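Local coordinates for uncharacterized protein MJ0690 (PDB 3K32) that is of unknown biochemical function but is predicted to be a subunit of a tRNA methyltransferase and belongs to the HUP clan of nucleotide-binding-type folds, at residues I38-A49 with K164-H175. Numbering follows the deposited sequence.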
loop_
_atom_site.group_PDB
_atom_site.type_symbol
_atom_site.label_atom_id
_atom_site.label_comp_id
_atom_site.label_asym_id
_atom_site.label_seq_id
_atom_site.Cartn_x
_atom_site.Cartn_y
_atom_site.Cartn_z
ATOM N N ILE B 38 16.284 7.772 -12.166
ATOM C CA ILE B 38 17.042 7.203 -13.259
ATOM C C ILE B 38 17.251 8.217 -14.369
ATOM O O ILE B 38 16.346 8.992 -14.691
ATOM C CB ILE B 38 16.320 5.989 -13.871
ATOM C CG1 ILE B 38 16.185 4.866 -12.840
ATOM C CG2 ILE B 38 17.024 5.514 -15.144
ATOM C CD1 ILE B 38 17.396 4.700 -11.954
ATOM N N ASN B 39 18.455 8.206 -14.940
ATOM C CA ASN B 39 18.746 8.878 -16.210
ATOM C C ASN B 39 19.440 7.939 -17.201
ATOM O O ASN B 39 20.260 7.100 -16.819
ATOM C CB ASN B 39 19.602 10.131 -16.001
ATOM C CG ASN B 39 19.686 10.967 -17.249
ATOM O OD1 ASN B 39 20.751 11.108 -17.853
ATOM N ND2 ASN B 39 18.539 11.484 -17.683
ATOM N N PHE B 40 19.128 8.075 -18.483
ATOM C CA PHE B 40 19.689 7.151 -19.468
ATOM C C PHE B 40 20.643 7.847 -20.426
ATOM O O PHE B 40 21.003 7.278 -21.455
ATOM C CB PHE B 40 18.587 6.469 -20.280
ATOM C CG PHE B 40 17.669 5.595 -19.476
ATOM C CD1 PHE B 40 16.448 6.082 -19.022
ATOM C CD2 PHE B 40 18.005 4.273 -19.206
ATOM C CE1 PHE B 40 15.575 5.272 -18.291
ATOM C CE2 PHE B 40 17.130 3.440 -18.479
ATOM C CZ PHE B 40 15.914 3.946 -18.020
ATOM N N GLY B 41 21.026 9.082 -20.096
ATOM C CA GLY B 41 21.960 9.851 -20.903
ATOM C C GLY B 41 21.396 10.477 -22.172
ATOM O O GLY B 41 22.135 11.082 -22.944
ATOM N N VAL B 42 20.092 10.327 -22.392
ATOM C CA VAL B 42 19.416 10.931 -23.530
ATOM C C VAL B 42 19.242 12.434 -23.307
ATOM O O VAL B 42 19.872 13.244 -23.991
ATOM C CB VAL B 42 18.033 10.274 -23.791
ATOM C CG1 VAL B 42 17.281 11.023 -24.866
ATOM C CG2 VAL B 42 18.199 8.817 -24.197
ATOM N N ILE B 43 18.383 12.796 -22.351
ATOM C CA ILE B 43 18.196 14.197 -21.949
ATOM C C ILE B 43 18.074 14.361 -20.421
ATOM O O ILE B 43 17.744 13.414 -19.701
ATOM C CB ILE B 43 16.982 14.868 -22.666
ATOM C CG1 ILE B 43 15.667 14.140 -22.351
ATOM C CG2 ILE B 43 17.199 14.927 -24.170
ATOM C CD1 ILE B 43 14.417 14.787 -23.015
ATOM N N PRO B 44 18.352 15.572 -19.919
ATOM C CA PRO B 44 18.333 15.816 -18.471
ATOM C C PRO B 44 16.918 15.948 -17.889
ATOM O O PRO B 44 16.638 16.875 -17.135
ATOM C CB PRO B 44 19.102 17.135 -18.338
ATOM C CG PRO B 44 18.864 17.823 -19.635
ATOM C CD PRO B 44 18.866 16.732 -20.670
ATOM N N SER B 45 16.047 15.002 -18.216
ATOM C CA SER B 45 14.662 15.059 -17.778
ATOM C C SER B 45 14.483 14.962 -16.250
ATOM O O SER B 45 13.357 15.052 -15.754
ATOM C CB SER B 45 13.831 13.978 -18.490
ATOM O OG SER B 45 14.206 12.665 -18.084
ATOM N N TYR B 46 15.575 14.797 -15.510
ATOM C CA TYR B 46 15.479 14.635 -14.061
ATOM C C TYR B 46 15.395 15.962 -13.318
ATOM O O TYR B 46 15.233 15.992 -12.104
ATOM C CB TYR B 46 16.689 13.871 -13.541
ATOM C CG TYR B 46 17.975 14.521 -13.952
ATOM C CD1 TYR B 46 18.563 15.501 -13.159
ATOM C CD2 TYR B 46 18.585 14.187 -15.152
ATOM C CE1 TYR B 46 19.735 16.112 -13.536
ATOM C CE2 TYR B 46 19.759 14.794 -15.540
ATOM C CZ TYR B 46 20.329 15.758 -14.729
ATOM O OH TYR B 46 21.497 16.358 -15.115
ATOM N N LYS B 47 15.521 17.065 -14.039
ATOM C CA LYS B 47 15.565 18.361 -13.374
ATOM C C LYS B 47 14.377 18.579 -12.410
ATOM O O LYS B 47 14.556 19.051 -11.289
ATOM C CB LYS B 47 15.735 19.487 -14.407
ATOM C CG LYS B 47 14.616 20.503 -14.451
ATOM C CD LYS B 47 14.958 21.733 -13.622
ATOM C CE LYS B 47 16.203 22.446 -14.151
ATOM N NZ LYS B 47 16.633 23.572 -13.270
ATOM N N LEU B 48 13.178 18.197 -12.830
ATOM C CA LEU B 48 11.981 18.387 -12.011
ATOM C C LEU B 48 12.082 17.675 -10.649
ATOM O O LEU B 48 11.856 18.268 -9.588
ATOM C CB LEU B 48 10.744 17.904 -12.782
ATOM C CG LEU B 48 9.328 18.273 -12.303
ATOM C CD1 LEU B 48 8.615 17.077 -11.666
ATOM C CD2 LEU B 48 9.330 19.478 -11.365
ATOM N N ALA B 49 12.422 16.395 -10.694
ATOM C CA ALA B 49 12.536 15.600 -9.490
ATOM C C ALA B 49 13.517 16.246 -8.505
ATOM O O ALA B 49 13.302 16.213 -7.289
ATOM C CB ALA B 49 12.964 14.190 -9.840
ATOM N N LYS B 164 7.429 21.955 -19.175
ATOM C CA LYS B 164 8.343 21.274 -18.274
ATOM C C LYS B 164 8.348 19.793 -18.596
ATOM O O LYS B 164 7.341 19.234 -19.033
ATOM C CB LYS B 164 7.931 21.485 -16.814
ATOM C CG LYS B 164 9.085 21.818 -15.877
ATOM C CD LYS B 164 10.068 20.666 -15.753
ATOM C CE LYS B 164 11.390 21.144 -15.162
ATOM N NZ LYS B 164 11.253 21.734 -13.792
ATOM N N LEU B 165 9.498 19.168 -18.378
ATOM C CA LEU B 165 9.688 17.752 -18.631
ATOM C C LEU B 165 9.481 16.981 -17.328
ATOM O O LEU B 165 10.140 17.264 -16.322
ATOM C CB LEU B 165 11.109 17.504 -19.157
ATOM C CG LEU B 165 11.606 18.010 -20.524
ATOM C CD1 LEU B 165 11.406 16.958 -21.615
ATOM C CD2 LEU B 165 11.011 19.368 -20.939
ATOM N N SER B 166 8.562 16.018 -17.340
ATOM C CA SER B 166 8.363 15.148 -16.183
ATOM C C SER B 166 9.611 14.284 -15.971
ATOM O O SER B 166 10.423 14.131 -16.886
ATOM C CB SER B 166 7.122 14.278 -16.363
ATOM O OG SER B 166 6.853 13.551 -15.182
ATOM N N SER B 167 9.778 13.732 -14.770
ATOM C CA SER B 167 11.034 13.055 -14.438
ATOM C C SER B 167 10.952 11.529 -14.400
ATOM O O SER B 167 11.830 10.876 -13.845
ATOM C CB SER B 167 11.649 13.597 -13.135
ATOM O OG SER B 167 12.252 14.871 -13.310
ATOM N N ASP B 168 9.906 10.961 -14.992
ATOM C CA ASP B 168 9.866 9.513 -15.196
ATOM C C ASP B 168 10.414 9.143 -16.582
ATOM O O ASP B 168 10.786 10.021 -17.368
ATOM C CB ASP B 168 8.442 8.995 -15.029
ATOM C CG ASP B 168 7.427 9.895 -15.695
ATOM O OD1 ASP B 168 7.288 9.823 -16.940
ATOM O OD2 ASP B 168 6.790 10.695 -14.971
ATOM N N TYR B 169 10.436 7.846 -16.873
ATOM C CA TYR B 169 11.012 7.306 -18.106
ATOM C C TYR B 169 10.454 7.921 -19.396
ATOM O O TYR B 169 11.153 8.034 -20.412
ATOM C CB TYR B 169 10.794 5.800 -18.161
ATOM C CG TYR B 169 11.058 5.084 -16.869
ATOM C CD1 TYR B 169 12.246 5.264 -16.167
ATOM C CD2 TYR B 169 10.126 4.201 -16.360
ATOM C CE1 TYR B 169 12.481 4.579 -14.981
ATOM C CE2 TYR B 169 10.354 3.507 -15.188
ATOM C CZ TYR B 169 11.517 3.697 -14.502
ATOM O OH TYR B 169 11.692 3.005 -13.332
ATOM N N GLU B 170 9.183 8.292 -19.345
ATOM C CA GLU B 170 8.499 8.901 -20.472
ATOM C C GLU B 170 9.381 9.849 -21.312
ATOM O O GLU B 170 9.721 9.540 -22.449
ATOM C CB GLU B 170 7.259 9.628 -19.958
ATOM C CG GLU B 170 6.021 9.391 -20.783
ATOM C CD GLU B 170 4.746 9.456 -19.962
ATOM O OE1 GLU B 170 4.345 8.410 -19.390
ATOM O OE2 GLU B 170 4.142 10.550 -19.898
ATOM N N ALA B 171 9.749 10.992 -20.744
ATOM C CA ALA B 171 10.468 12.024 -21.485
ATOM C C ALA B 171 11.625 11.465 -22.300
ATOM O O ALA B 171 11.745 11.758 -23.495
ATOM C CB ALA B 171 10.955 13.106 -20.547
ATOM N N GLU B 172 12.473 10.666 -21.651
ATOM C CA GLU B 172 13.648 10.105 -22.322
ATOM C C GLU B 172 13.234 9.131 -23.419
ATOM O O GLU B 172 13.907 9.017 -24.446
ATOM C CB GLU B 172 14.649 9.466 -21.335
ATOM C CG GLU B 172 15.353 10.496 -20.438
ATOM C CD GLU B 172 16.718 10.049 -19.898
ATOM O OE1 GLU B 172 16.764 9.235 -18.945
ATOM O OE2 GLU B 172 17.747 10.548 -20.407
ATOM N N ILE B 173 12.118 8.442 -23.208
ATOM C CA ILE B 173 11.603 7.545 -24.227
ATOM C C ILE B 173 11.037 8.379 -25.368
ATOM O O ILE B 173 11.346 8.158 -26.540
ATOM C CB ILE B 173 10.523 6.630 -23.660
ATOM C CG1 ILE B 173 11.095 5.827 -22.485
ATOM C CG2 ILE B 173 9.959 5.716 -24.756
ATOM C CD1 ILE B 173 10.168 4.768 -21.946
ATOM N N ARG B 174 10.214 9.353 -24.995
ATOM C CA ARG B 174 9.609 10.273 -25.934
ATOM C C ARG B 174 10.688 10.833 -26.856
ATOM O O ARG B 174 10.517 10.888 -28.078
ATOM C CB ARG B 174 8.924 11.402 -25.162
ATOM C CG ARG B 174 7.595 11.859 -25.739
ATOM C CD ARG B 174 6.770 12.594 -24.686
ATOM N NE ARG B 174 6.481 13.976 -25.075
ATOM C CZ ARG B 174 5.540 14.735 -24.516
ATOM N NH1 ARG B 174 4.782 14.248 -23.541
ATOM N NH2 ARG B 174 5.348 15.981 -24.936
ATOM N N HIS B 175 11.809 11.226 -26.268
ATOM C CA HIS B 175 12.865 11.864 -27.030
ATOM C C HIS B 175 13.434 10.959 -28.115
ATOM O O HIS B 175 13.621 11.382 -29.259
ATOM C CB HIS B 175 13.981 12.322 -26.112
ATOM C CG HIS B 175 14.844 13.382 -26.713
ATOM N ND1 HIS B 175 16.045 13.102 -27.331
ATOM C CD2 HIS B 175 14.671 14.718 -26.810
ATOM C CE1 HIS B 175 16.581 14.225 -27.773
ATOM N NE2 HIS B 175 15.768 15.222 -27.470
HETATM O O HOH W 1 13.290 8.932 -15.130
HETATM O O HOH W 2 12.643 17.552 -15.604
#
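Phe40 and Tyr169 meet at the apolar centre, CD1 of the tyrosine lying at the edge of the phenylalanine ring, 3.9 Å from Phe40 CE1. Ile38 packs CB against the edge of the Tyr169 ring and lays its own CG2 over a face of Phe40, while Val90 of helix 84-98 touches both aromatic rings. Tyr169 OH ends in a hydrogen bond to His91. A second apolar patch forms at His175, where Ile43 places CG2 squarely over the imidazole, 3.5 Å from its centroid, a CH-pi contact. With CG1 between the backbone N and the carbonyl carbon (chi1 60°), Ile43 carries CD1 toward Leu165 CD1.

Between the two patches, Glu172 exemplifies a buried carboxylate held by backbone amides. Its OE1 accepts from Phe40 N at 2.7 Å through the syn lone pair; OE2 takes Ile43 N on its anti lone pair, with a weak bond from Val42 N. Asn39 braces the same loop from within: OD1 receives Gly41 N in an Asx turn and ND2 donates to Ile43 O, its amide lying only 14° from the carboxylate plane. A glutamine in place of Glu172 would probably leave Phe40 N or Ile43 N facing an NH2 group instead of an acceptor, disturbing the loop.

Farther out, Ser167 OG donates to Ser45 O at 2.7 Å, in the carbonyl plane, and accepts from Ala49 N at 3.0 Å. One water links Ser45 O, Leu48 N and Leu165 O; another joins Ile38 O to Ser167 O. Asp168, the N-cap residue of helix 169-180, accepts a weak bond from Glu170 N. The whole fastens onto the start of that helix the loop from strand 32-39 to helix 47-56, a beta-alpha connection of the parallel-sheet HUP-type fold.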